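Local coordinates for protein formylmethanofuran--tetrahydromethanopterin formyltransferase (Methanosarcina barkeri, PDB 1M5S) that catalyses the reversible transfer of a formyl group from formylmethanofuran to tetrahydromethanopterin, a step of methanogenesis from carbon dioxide, at residues 261-266 / 291-297; 175-179 / 268-274; 85-89 / 115-121; 17-21 / 75-81. All blocks are in the same frame, centred on the assembly; numbering follows the deposited sequence.

Contact 1: residues 261-266 / 291-297; sequences MKAGIK and FKLHELF
The C-terminal tail of the proximal lobe, running on from strand 289-292, lies along one side of helix 254-268, where Met261, Lys262 and Ile265 receive Phe291, Leu293, Leu296 and Phe297. Met261 crosses Phe291 at about a right angle, and its SD stands 3.6 Å from Phe291 CB. The same SD is 4.8 Å from the centroid of the Phe291 ring and 41° off the ring normal, an oblique Met-aromatic contact. A bend at the end of the thioether chain (chi3 71°) turns Met261 CE toward Leu293, reaching CD1 at 3.8 Å. One helical turn is bridged by Leu296, whose CD1 lies 3.9 Å from Met261 CB and equally 3.9 Å from Ile265 CD1. These apolar groups are buried, and Phe166 of strand 147-170 adds to the cover on Ile265.

Nearer the surface, Phe297, the last residue, continues the apolar row outward. Phe297 CZ meets Ile265 CG2 at 3.7 Å, while Lys262 CG comes obliquely to Phe297 CE2 and Lys266 CG reaches the ring edge. Lys262 can do this because its CG stands opposite the backbone N (chi1 -179°); the extended chain then carries CD past the carbonyl of Leu296, 3.2 Å from its O. The two side chains of Lys262 and Phe297 run past each other in opposite directions. Backbone bonds of Phe291 to Ala13 and of Leu293 to Thr11 hold the tail against strand 12-26 and the residue just before it. A helix packed through its apolar side on a strand and its continuation fits the helix-on-sheet layering of an alpha/beta sandwich.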
# COMPACT_ATOMS: atom_id res chain seq x y z
N MET A 261 3.81 -14.95 -20.03
CA MET A 261 2.66 -15.84 -20.16
C MET A 261 2.85 -17.11 -19.34
O MET A 261 1.96 -17.53 -18.60
CB MET A 261 2.45 -16.21 -21.63
CG MET A 261 2.02 -15.03 -22.49
SD MET A 261 1.81 -15.44 -24.24
CE MET A 261 0.34 -16.42 -24.19
N LYS A 262 4.06 -17.67 -19.40
CA LYS A 262 4.37 -18.89 -18.67
C LYS A 262 4.32 -18.67 -17.15
O LYS A 262 3.64 -19.42 -16.43
CB LYS A 262 5.74 -19.42 -19.09
CG LYS A 262 6.17 -20.71 -18.40
CD LYS A 262 7.53 -21.15 -18.89
CE LYS A 262 8.01 -22.37 -18.15
NZ LYS A 262 9.28 -22.89 -18.71
N ALA A 263 5.01 -17.64 -16.67
CA ALA A 263 5.06 -17.33 -15.24
C ALA A 263 3.67 -16.96 -14.72
O ALA A 263 3.25 -17.40 -13.64
CB ALA A 263 6.03 -16.19 -14.98
N GLY A 264 2.94 -16.21 -15.54
CA GLY A 264 1.60 -15.78 -15.17
C GLY A 264 0.63 -16.94 -15.06
O GLY A 264 -0.19 -16.99 -14.14
N ILE A 265 0.72 -17.89 -16.00
CA ILE A 265 -0.13 -19.07 -15.99
C ILE A 265 0.21 -19.96 -14.81
O ILE A 265 -0.68 -20.42 -14.10
CB ILE A 265 -0.00 -19.87 -17.32
CG1 ILE A 265 -0.79 -19.16 -18.43
CG2 ILE A 265 -0.52 -21.30 -17.14
CD1 ILE A 265 -0.47 -19.66 -19.82
N LYS A 266 1.50 -20.12 -14.53
CA LYS A 266 1.95 -20.99 -13.44
C LYS A 266 1.56 -20.44 -12.06
O LYS A 266 1.36 -21.21 -11.12
CB LYS A 266 3.46 -21.20 -13.52
CG LYS A 266 3.92 -21.88 -14.80
CD LYS A 266 4.76 -23.11 -14.51
CE LYS A 266 6.13 -22.74 -13.99
NZ LYS A 266 6.91 -23.96 -13.65
N PHE A 291 1.64 -17.06 -30.01
CA PHE A 291 2.19 -17.60 -28.78
C PHE A 291 1.34 -18.78 -28.34
O PHE A 291 0.21 -18.60 -27.89
CB PHE A 291 2.23 -16.52 -27.70
CG PHE A 291 3.07 -15.33 -28.07
CD1 PHE A 291 2.48 -14.17 -28.56
CD2 PHE A 291 4.45 -15.38 -27.94
CE1 PHE A 291 3.26 -13.07 -28.91
CE2 PHE A 291 5.24 -14.28 -28.29
CZ PHE A 291 4.64 -13.13 -28.78
N LYS A 292 1.82 -19.98 -28.67
CA LYS A 292 1.09 -21.20 -28.37
C LYS A 292 1.31 -21.59 -26.92
O LYS A 292 2.46 -21.77 -26.47
CB LYS A 292 1.53 -22.34 -29.31
CG LYS A 292 0.78 -22.36 -30.64
CD LYS A 292 0.94 -23.68 -31.37
N LEU A 293 0.21 -21.77 -26.20
CA LEU A 293 0.22 -22.03 -24.77
C LEU A 293 1.02 -23.28 -24.41
O LEU A 293 1.87 -23.24 -23.52
CB LEU A 293 -1.22 -22.15 -24.25
CG LEU A 293 -1.91 -20.89 -23.70
CD1 LEU A 293 -1.58 -19.67 -24.53
CD2 LEU A 293 -3.41 -21.13 -23.64
N HIS A 294 0.84 -24.35 -25.18
CA HIS A 294 1.49 -25.62 -24.87
C HIS A 294 3.00 -25.58 -25.09
O HIS A 294 3.74 -26.37 -24.49
CB HIS A 294 0.87 -26.74 -25.71
CG HIS A 294 -0.44 -27.25 -25.17
ND1 HIS A 294 -0.85 -28.55 -25.33
CD2 HIS A 294 -1.41 -26.62 -24.47
CE1 HIS A 294 -2.03 -28.71 -24.76
NE2 HIS A 294 -2.40 -27.55 -24.23
N GLU A 295 3.45 -24.65 -25.92
CA GLU A 295 4.87 -24.50 -26.20
C GLU A 295 5.60 -23.69 -25.14
O GLU A 295 6.83 -23.61 -25.15
CB GLU A 295 5.06 -23.86 -27.57
CG GLU A 295 4.42 -24.66 -28.69
CD GLU A 295 4.80 -24.16 -30.07
OE1 GLU A 295 4.80 -22.92 -30.29
OE2 GLU A 295 5.05 -25.01 -30.95
N LEU A 296 4.85 -23.13 -24.19
CA LEU A 296 5.44 -22.39 -23.09
C LEU A 296 6.14 -23.32 -22.11
O LEU A 296 7.16 -22.96 -21.53
CB LEU A 296 4.36 -21.58 -22.36
CG LEU A 296 3.65 -20.50 -23.18
CD1 LEU A 296 2.43 -19.99 -22.43
CD2 LEU A 296 4.61 -19.37 -23.50
N PHE A 297 5.66 -24.55 -22.01
CA PHE A 297 6.06 -25.44 -20.93
C PHE A 297 6.96 -26.58 -21.39
O PHE A 297 6.73 -27.12 -22.49
CB PHE A 297 4.82 -25.98 -20.22
CG PHE A 297 3.85 -24.90 -19.83
CD1 PHE A 297 2.73 -24.63 -20.62
CD2 PHE A 297 4.10 -24.08 -18.73
CE1 PHE A 297 1.88 -23.56 -20.34
CE2 PHE A 297 3.26 -23.01 -18.44
CZ PHE A 297 2.15 -22.74 -19.24
OXT PHE A 297 7.91 -26.89 -20.64

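Contact 2: residues 175-179 / 268-274; sequences TALTA and AVTVPGV
With chi1 at -69°, Thr175 sends CG2 out opposite its backbone N and into the loop 268-274, while OG1 lies beside that N; Val271, at chi1 176°, spreads its two methyls along the helix in reply. The Thr175 CG2 methyl rests 3.4 Å from Pro272 O and also comes up against the Gly273 carbonyl carbon and Val274 CG2. Val271 CG1 meets the main-chain carbonyl of Thr175, 3.6 Å from its O, and Val271 CG2 settles 3.6 Å from Ala179 CA. One turn along the helix, Ala179 allows the closest backbone approach, its CA 4.2 Å from Ala268 CA, with the Ala179 CB 3.5 Å from Ala268 O and 3.8 Å from Val274 CG2.

The loop is made of two successive beta turns sharing Val271: type I from Ala268 to Val271 as helix 254-268 ends, then type II from Val271 to Val274 leading into strand 274-278. Gly273 occupies the third position of the second turn with phi 108°. A side chain there would press on the carbonyl before it and crowd Thr175 CG2.

A water donates to Thr175 OG1 at 2.8 Å and to Pro272 O at 3.0 Å, joining helix and loop. Thr175 OG1 is also bonded to Asp171 OD1, to Ser172 OG, and to Ser172 OG of a second subunit. Met174 of that subunit packs on Thr178 and Val271, whereas Ile168 of strand 147-170 touches Ala179, Ala268 and Val274.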
# COMPACT_ATOMS: atom_id res chain seq x y z
N THR A 175 -12.20 -16.11 -7.37
CA THR A 175 -11.21 -17.12 -7.72
C THR A 175 -10.41 -16.71 -8.95
O THR A 175 -9.17 -16.74 -8.95
CB THR A 175 -11.86 -18.48 -8.01
OG1 THR A 175 -12.40 -19.03 -6.80
CG2 THR A 175 -10.84 -19.46 -8.59
N ALA A 176 -11.13 -16.33 -10.01
CA ALA A 176 -10.49 -15.93 -11.26
C ALA A 176 -9.70 -14.63 -11.07
O ALA A 176 -8.58 -14.51 -11.57
CB ALA A 176 -11.55 -15.76 -12.35
N LEU A 177 -10.25 -13.70 -10.30
CA LEU A 177 -9.57 -12.42 -10.06
C LEU A 177 -8.28 -12.60 -9.25
O LEU A 177 -7.28 -11.96 -9.54
CB LEU A 177 -10.50 -11.44 -9.34
CG LEU A 177 -9.93 -10.03 -9.11
CD1 LEU A 177 -9.28 -9.50 -10.40
CD2 LEU A 177 -11.03 -9.11 -8.64
N THR A 178 -8.33 -13.44 -8.22
CA THR A 178 -7.17 -13.68 -7.37
C THR A 178 -6.06 -14.34 -8.18
O THR A 178 -4.88 -13.99 -8.04
CB THR A 178 -7.53 -14.57 -6.17
OG1 THR A 178 -8.54 -13.91 -5.40
CG2 THR A 178 -6.31 -14.82 -5.29
N ALA A 179 -6.46 -15.22 -9.09
CA ALA A 179 -5.53 -15.87 -10.01
C ALA A 179 -4.88 -14.84 -10.94
O ALA A 179 -3.66 -14.83 -11.10
CB ALA A 179 -6.27 -16.94 -10.81
N ALA A 268 -1.22 -18.37 -11.74
CA ALA A 268 -2.68 -18.44 -11.78
C ALA A 268 -3.24 -19.80 -11.35
O ALA A 268 -4.27 -19.86 -10.66
CB ALA A 268 -3.20 -18.09 -13.17
N VAL A 269 -2.61 -20.89 -11.78
CA VAL A 269 -3.15 -22.21 -11.46
C VAL A 269 -2.88 -22.67 -10.02
O VAL A 269 -3.26 -23.78 -9.64
CB VAL A 269 -2.64 -23.32 -12.43
CG1 VAL A 269 -2.96 -22.95 -13.87
CG2 VAL A 269 -1.15 -23.56 -12.24
N THR A 270 -2.22 -21.84 -9.23
CA THR A 270 -2.01 -22.15 -7.81
C THR A 270 -3.23 -21.78 -6.96
O THR A 270 -3.32 -22.21 -5.81
CB THR A 270 -0.75 -21.46 -7.24
OG1 THR A 270 -0.90 -20.04 -7.29
CG2 THR A 270 0.48 -21.86 -8.02
N VAL A 271 -4.15 -21.02 -7.54
CA VAL A 271 -5.37 -20.58 -6.86
C VAL A 271 -6.47 -21.64 -7.00
O VAL A 271 -6.90 -21.95 -8.10
CB VAL A 271 -5.89 -19.23 -7.44
CG1 VAL A 271 -7.23 -18.84 -6.78
CG2 VAL A 271 -4.85 -18.12 -7.23
N PRO A 272 -6.95 -22.18 -5.86
CA PRO A 272 -7.97 -23.24 -5.92
C PRO A 272 -9.27 -22.76 -6.55
O PRO A 272 -9.74 -21.65 -6.28
CB PRO A 272 -8.16 -23.63 -4.45
CG PRO A 272 -7.68 -22.43 -3.67
CD PRO A 272 -6.53 -21.90 -4.48
N GLY A 273 -9.80 -23.57 -7.47
CA GLY A 273 -11.07 -23.25 -8.10
C GLY A 273 -10.90 -22.82 -9.54
O GLY A 273 -11.89 -22.68 -10.27
N VAL A 274 -9.67 -22.51 -9.93
CA VAL A 274 -9.37 -22.20 -11.32
C VAL A 274 -9.62 -23.46 -12.14
O VAL A 274 -9.26 -24.55 -11.72
CB VAL A 274 -7.90 -21.75 -11.49
CG1 VAL A 274 -7.57 -21.62 -12.97
CG2 VAL A 274 -7.68 -20.43 -10.77
O HOH W 1 -11.03 -19.67 -4.49

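Contact 3: residues 85-89 / 115-121; sequences EEQLL and DNVGFKL. Unlike the reference sequence in segment 115-121: Asp115 (reference Phe).
Glu85 and Asp115 bring two carboxylates together with their planes turned 58° apart, Glu85 OE2 lying 3.6 Å from Asp115 OD2. Asp115, where the reference sequence has phenylalanine, also puts OD2 against the aliphatic part of Glu85, 3.2 Å from its CB. Its other oxygen, OD1, is buried beside Leu88 CD1 and finds no polar partner in the model. Lys120 comes across Glu85 at about a right angle, and its NZ forms a long salt bridge of 3.8 Å with Glu85 OE2, which probably offsets part of the repulsion between the acids. With an alanine in place of Glu85, Lys120 would probably lose this acidic mate, and the end of its chain would be freer to turn.

Asn116, centre of an inverse gamma turn and N-cap residue without a side-chain capping bond, leads strand 113-115 into helix 117-122. Segments 85-89 and 117-121 run at 51°, their axes approaching to 10.6 Å. Leu88 and Val117 cross at about a right angle, Leu88 CB 4.0 Å from Val117 CG2, and both touch Ile155 of strand 147-170. Leu89 CD2 meets Lys120 CD at 3.7 Å, whereas the Leu89 and Leu121 side chains run past each other in opposite directions.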
# COMPACT_ATOMS: atom_id res chain seq x y z
N GLU A 85 6.55 9.61 -29.55
CA GLU A 85 7.28 10.81 -29.13
C GLU A 85 6.33 11.81 -28.49
O GLU A 85 6.64 12.39 -27.46
CB GLU A 85 7.98 11.46 -30.34
CG GLU A 85 8.67 12.79 -30.04
CD GLU A 85 9.76 13.15 -31.05
OE1 GLU A 85 9.49 13.09 -32.27
OE2 GLU A 85 10.88 13.49 -30.62
N GLU A 86 5.14 11.94 -29.08
CA GLU A 86 4.11 12.83 -28.55
C GLU A 86 3.66 12.38 -27.16
O GLU A 86 3.56 13.19 -26.25
CB GLU A 86 2.91 12.84 -29.51
CG GLU A 86 1.86 13.91 -29.22
CD GLU A 86 0.65 13.81 -30.15
OE1 GLU A 86 0.78 13.23 -31.26
OE2 GLU A 86 -0.43 14.30 -29.78
N GLN A 87 3.42 11.07 -27.01
CA GLN A 87 2.95 10.51 -25.74
C GLN A 87 4.02 10.62 -24.68
O GLN A 87 3.73 10.89 -23.52
CB GLN A 87 2.55 9.05 -25.92
CG GLN A 87 1.18 8.87 -26.52
CD GLN A 87 0.10 9.58 -25.74
OE1 GLN A 87 -0.22 9.20 -24.62
NE2 GLN A 87 -0.51 10.59 -26.36
N LEU A 88 5.27 10.42 -25.08
CA LEU A 88 6.40 10.58 -24.18
C LEU A 88 6.50 12.01 -23.67
O LEU A 88 6.64 12.23 -22.47
CB LEU A 88 7.70 10.21 -24.89
CG LEU A 88 7.91 8.71 -25.10
CD1 LEU A 88 9.15 8.47 -25.93
CD2 LEU A 88 8.03 8.03 -23.76
N LEU A 89 6.35 12.98 -24.57
CA LEU A 89 6.42 14.39 -24.21
C LEU A 89 5.35 14.76 -23.20
O LEU A 89 5.64 15.30 -22.15
CB LEU A 89 6.29 15.29 -25.45
CG LEU A 89 7.58 15.92 -25.98
CD1 LEU A 89 8.29 16.64 -24.85
CD2 LEU A 89 8.47 14.84 -26.57
N ASP A 115 14.10 9.25 -29.16
CA ASP A 115 13.37 10.51 -29.12
C ASP A 115 14.07 11.42 -28.11
O ASP A 115 14.48 10.97 -27.04
CB ASP A 115 11.91 10.26 -28.70
CG ASP A 115 11.16 9.38 -29.70
OD1 ASP A 115 10.91 8.19 -29.40
OD2 ASP A 115 10.79 9.89 -30.78
N ASN A 116 14.30 12.68 -28.49
CA ASN A 116 15.10 13.58 -27.66
C ASN A 116 14.25 14.32 -26.61
O ASN A 116 14.40 15.52 -26.41
CB ASN A 116 15.88 14.58 -28.54
CG ASN A 116 14.99 15.61 -29.24
OD1 ASN A 116 13.78 15.41 -29.41
ND2 ASN A 116 15.59 16.72 -29.64
N VAL A 117 13.48 13.54 -25.86
CA VAL A 117 12.54 14.04 -24.87
C VAL A 117 13.18 14.99 -23.85
O VAL A 117 12.65 16.07 -23.58
CB VAL A 117 11.86 12.86 -24.13
CG1 VAL A 117 10.77 13.37 -23.18
CG2 VAL A 117 11.27 11.89 -25.14
N GLY A 118 14.35 14.62 -23.34
CA GLY A 118 15.03 15.45 -22.36
C GLY A 118 15.44 16.81 -22.90
O GLY A 118 15.38 17.81 -22.19
N PHE A 119 15.90 16.83 -24.15
CA PHE A 119 16.23 18.08 -24.82
C PHE A 119 14.98 18.94 -24.93
O PHE A 119 15.01 20.14 -24.65
CB PHE A 119 16.81 17.80 -26.22
CG PHE A 119 17.10 19.04 -27.02
CD1 PHE A 119 16.11 19.62 -27.82
CD2 PHE A 119 18.34 19.66 -26.96
CE1 PHE A 119 16.34 20.79 -28.54
CE2 PHE A 119 18.59 20.84 -27.67
CZ PHE A 119 17.59 21.41 -28.46
N LYS A 120 13.86 18.31 -25.26
CA LYS A 120 12.62 19.03 -25.48
C LYS A 120 12.02 19.55 -24.18
O LYS A 120 11.37 20.59 -24.17
CB LYS A 120 11.61 18.14 -26.21
CG LYS A 120 11.98 17.85 -27.66
CD LYS A 120 10.94 16.96 -28.32
CE LYS A 120 10.65 17.40 -29.75
NZ LYS A 120 9.32 16.91 -30.20
N LEU A 121 12.26 18.83 -23.09
CA LEU A 121 11.70 19.21 -21.79
C LEU A 121 12.48 20.34 -21.12
O LEU A 121 11.89 21.14 -20.38
CB LEU A 121 11.66 17.98 -20.86
CG LEU A 121 10.61 16.90 -21.15
CD1 LEU A 121 10.73 15.78 -20.14
CD2 LEU A 121 9.21 17.51 -21.10

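Contact 4: residues 17-21 / 75-81; sequences PIKIA and QICTFKY
Lys19 and Thr78 form a hydrogen-bonded pair of an antiparallel ladder, joined by Lys19 N to Thr78 O and Thr78 N to Lys19 O, both 2.8 Å. The other such pair, Ala21 with Ile76, is tied likewise in both directions. Between them Ile20 and Cys77 are a non-hydrogen-bonded pair, and Cys77 CA gives a CA-H...O contact to Lys19 O at 3.0 Å. Water spans the end of the ladder, donating to Phe79 O and weakly to Pro17 O.

A bend at chi2 (-56°) folds Lys19 over one face of Tyr81 in CH-pi and cation-pi contacts, with CD 3.8 Å and NZ 4.2 Å from the ring centroid. Lys113 makes another cation-pi contact with this ring. A serine in place of Lys19 would probably strip the face of its Lys19 cover.

On the sheet face bearing Ile20 and Cys77 the contacts are apolar, Ile20 CG1 lying 3.5 Å from Cys77 SG. Nearby, Ile20 CG2 packs on Gln75 OE1, which is buried without a partner, although Gln75 NE2 bonds to Glu57.

Backbone bonds of Ile18 to Gly160 and Ile20 to Ile158 place strand 12-26 between strands 71-78 and 147-170, while strand 53-60 borders 71-78 and Leu88 of helix 81-95 covers Ala21 and Ile76.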
# COMPACT_ATOMS: atom_id res chain seq x y z
N PRO A 17 2.20 -6.18 -33.80
CA PRO A 17 3.37 -5.31 -33.60
C PRO A 17 2.96 -3.93 -33.05
O PRO A 17 1.84 -3.45 -33.29
CB PRO A 17 3.99 -5.21 -35.00
CG PRO A 17 2.82 -5.37 -35.91
CD PRO A 17 1.92 -6.38 -35.24
N ILE A 18 3.83 -3.37 -32.22
CA ILE A 18 3.60 -2.04 -31.66
C ILE A 18 4.93 -1.34 -31.37
O ILE A 18 5.99 -1.99 -31.37
CB ILE A 18 2.72 -2.11 -30.38
CG1 ILE A 18 2.11 -0.74 -30.09
CG2 ILE A 18 3.54 -2.65 -29.21
CD1 ILE A 18 0.82 -0.79 -29.28
N LYS A 19 4.90 -0.02 -31.26
CA LYS A 19 6.10 0.72 -30.90
C LYS A 19 6.14 0.89 -29.38
O LYS A 19 5.14 1.31 -28.77
CB LYS A 19 6.10 2.08 -31.59
CG LYS A 19 5.91 2.01 -33.10
CD LYS A 19 6.96 1.13 -33.76
CE LYS A 19 6.84 1.19 -35.27
NZ LYS A 19 8.01 0.55 -35.93
N ILE A 20 7.29 0.59 -28.78
CA ILE A 20 7.44 0.63 -27.33
C ILE A 20 8.64 1.50 -26.92
O ILE A 20 9.77 1.24 -27.34
CB ILE A 20 7.63 -0.80 -26.73
CG1 ILE A 20 6.41 -1.68 -27.03
CG2 ILE A 20 7.82 -0.71 -25.22
CD1 ILE A 20 6.54 -3.11 -26.58
N ALA A 21 8.36 2.52 -26.11
CA ALA A 21 9.41 3.30 -25.44
C ALA A 21 9.54 2.87 -23.97
O ALA A 21 8.54 2.67 -23.31
CB ALA A 21 9.10 4.79 -25.52
N GLN A 75 6.81 1.23 -19.75
CA GLN A 75 6.76 1.14 -21.20
C GLN A 75 5.56 1.92 -21.66
O GLN A 75 4.50 1.87 -21.03
CB GLN A 75 6.65 -0.32 -21.64
CG GLN A 75 7.91 -1.14 -21.45
CD GLN A 75 7.77 -2.57 -21.93
OE1 GLN A 75 6.85 -2.91 -22.67
NE2 GLN A 75 8.71 -3.42 -21.52
N ILE A 76 5.78 2.81 -22.61
CA ILE A 76 4.69 3.53 -23.25
C ILE A 76 4.69 3.09 -24.71
O ILE A 76 5.74 2.98 -25.33
CB ILE A 76 4.88 5.05 -23.13
CG1 ILE A 76 4.84 5.46 -21.65
CG2 ILE A 76 3.79 5.78 -23.89
CD1 ILE A 76 5.49 6.81 -21.34
N CYS A 77 3.52 2.65 -25.16
CA CYS A 77 3.38 1.93 -26.43
C CYS A 77 2.39 2.65 -27.32
O CYS A 77 1.36 3.16 -26.86
CB CYS A 77 2.87 0.50 -26.18
SG CYS A 77 3.80 -0.49 -24.99
N THR A 78 2.62 2.56 -28.63
CA THR A 78 1.73 3.18 -29.59
C THR A 78 2.03 2.64 -31.00
O THR A 78 3.10 2.06 -31.23
CB THR A 78 1.87 4.73 -29.51
OG1 THR A 78 0.64 5.36 -29.87
CG2 THR A 78 2.99 5.20 -30.39
N PHE A 79 1.04 2.70 -31.89
CA PHE A 79 1.20 2.11 -33.22
C PHE A 79 2.25 2.80 -34.07
O PHE A 79 3.17 2.15 -34.57
CB PHE A 79 -0.14 2.06 -33.96
CG PHE A 79 -0.97 0.86 -33.60
CD1 PHE A 79 -0.36 -0.37 -33.33
CD2 PHE A 79 -2.36 0.96 -33.48
CE1 PHE A 79 -1.11 -1.47 -32.93
CE2 PHE A 79 -3.12 -0.14 -33.08
CZ PHE A 79 -2.50 -1.36 -32.80
N LYS A 80 2.18 4.13 -34.16
CA LYS A 80 3.14 4.90 -34.94
C LYS A 80 4.19 5.62 -34.08
O LYS A 80 3.85 6.18 -33.04
CB LYS A 80 2.40 5.92 -35.80
CG LYS A 80 1.99 5.38 -37.17
CD LYS A 80 0.48 5.37 -37.35
CE LYS A 80 0.10 4.73 -38.68
NZ LYS A 80 0.75 3.39 -38.84
N TYR A 81 5.44 5.65 -34.55
CA TYR A 81 6.54 6.33 -33.86
C TYR A 81 6.30 7.82 -33.59
O TYR A 81 6.88 8.38 -32.66
CB TYR A 81 7.84 6.20 -34.67
CG TYR A 81 8.70 5.00 -34.34
CD1 TYR A 81 8.76 4.48 -33.05
CD2 TYR A 81 9.52 4.43 -35.32
CE1 TYR A 81 9.61 3.41 -32.74
CE2 TYR A 81 10.37 3.36 -35.03
CZ TYR A 81 10.41 2.86 -33.74
OH TYR A 81 11.26 1.81 -33.46
O HOH W 2 3.09 -0.91 -34.75

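In the fold
Going from the N terminus, contact 4 closes first, bringing residues 75-81 back to strand 12-26 over a loop of 53 residues. The chain runs straight on into helix 81-95, where contact 3 opens; it closes after 25 intervening residues, in series with contact 4. The two touch, Leu88 CD1 packing on Ala21 CB at 3.7 Å, and together they tie helices 81-95 and 117-122 to strands 12-26 and 71-78. In the proximal lobe, contact 2 opens at helix 173-187 and contact 1 at helix 254-268; contact 2 closes before contact 1 does, so they cross. Strand 12-26 neighbours strand 289-292, which links contacts 1 and 4, whose centres are about 24 Å apart.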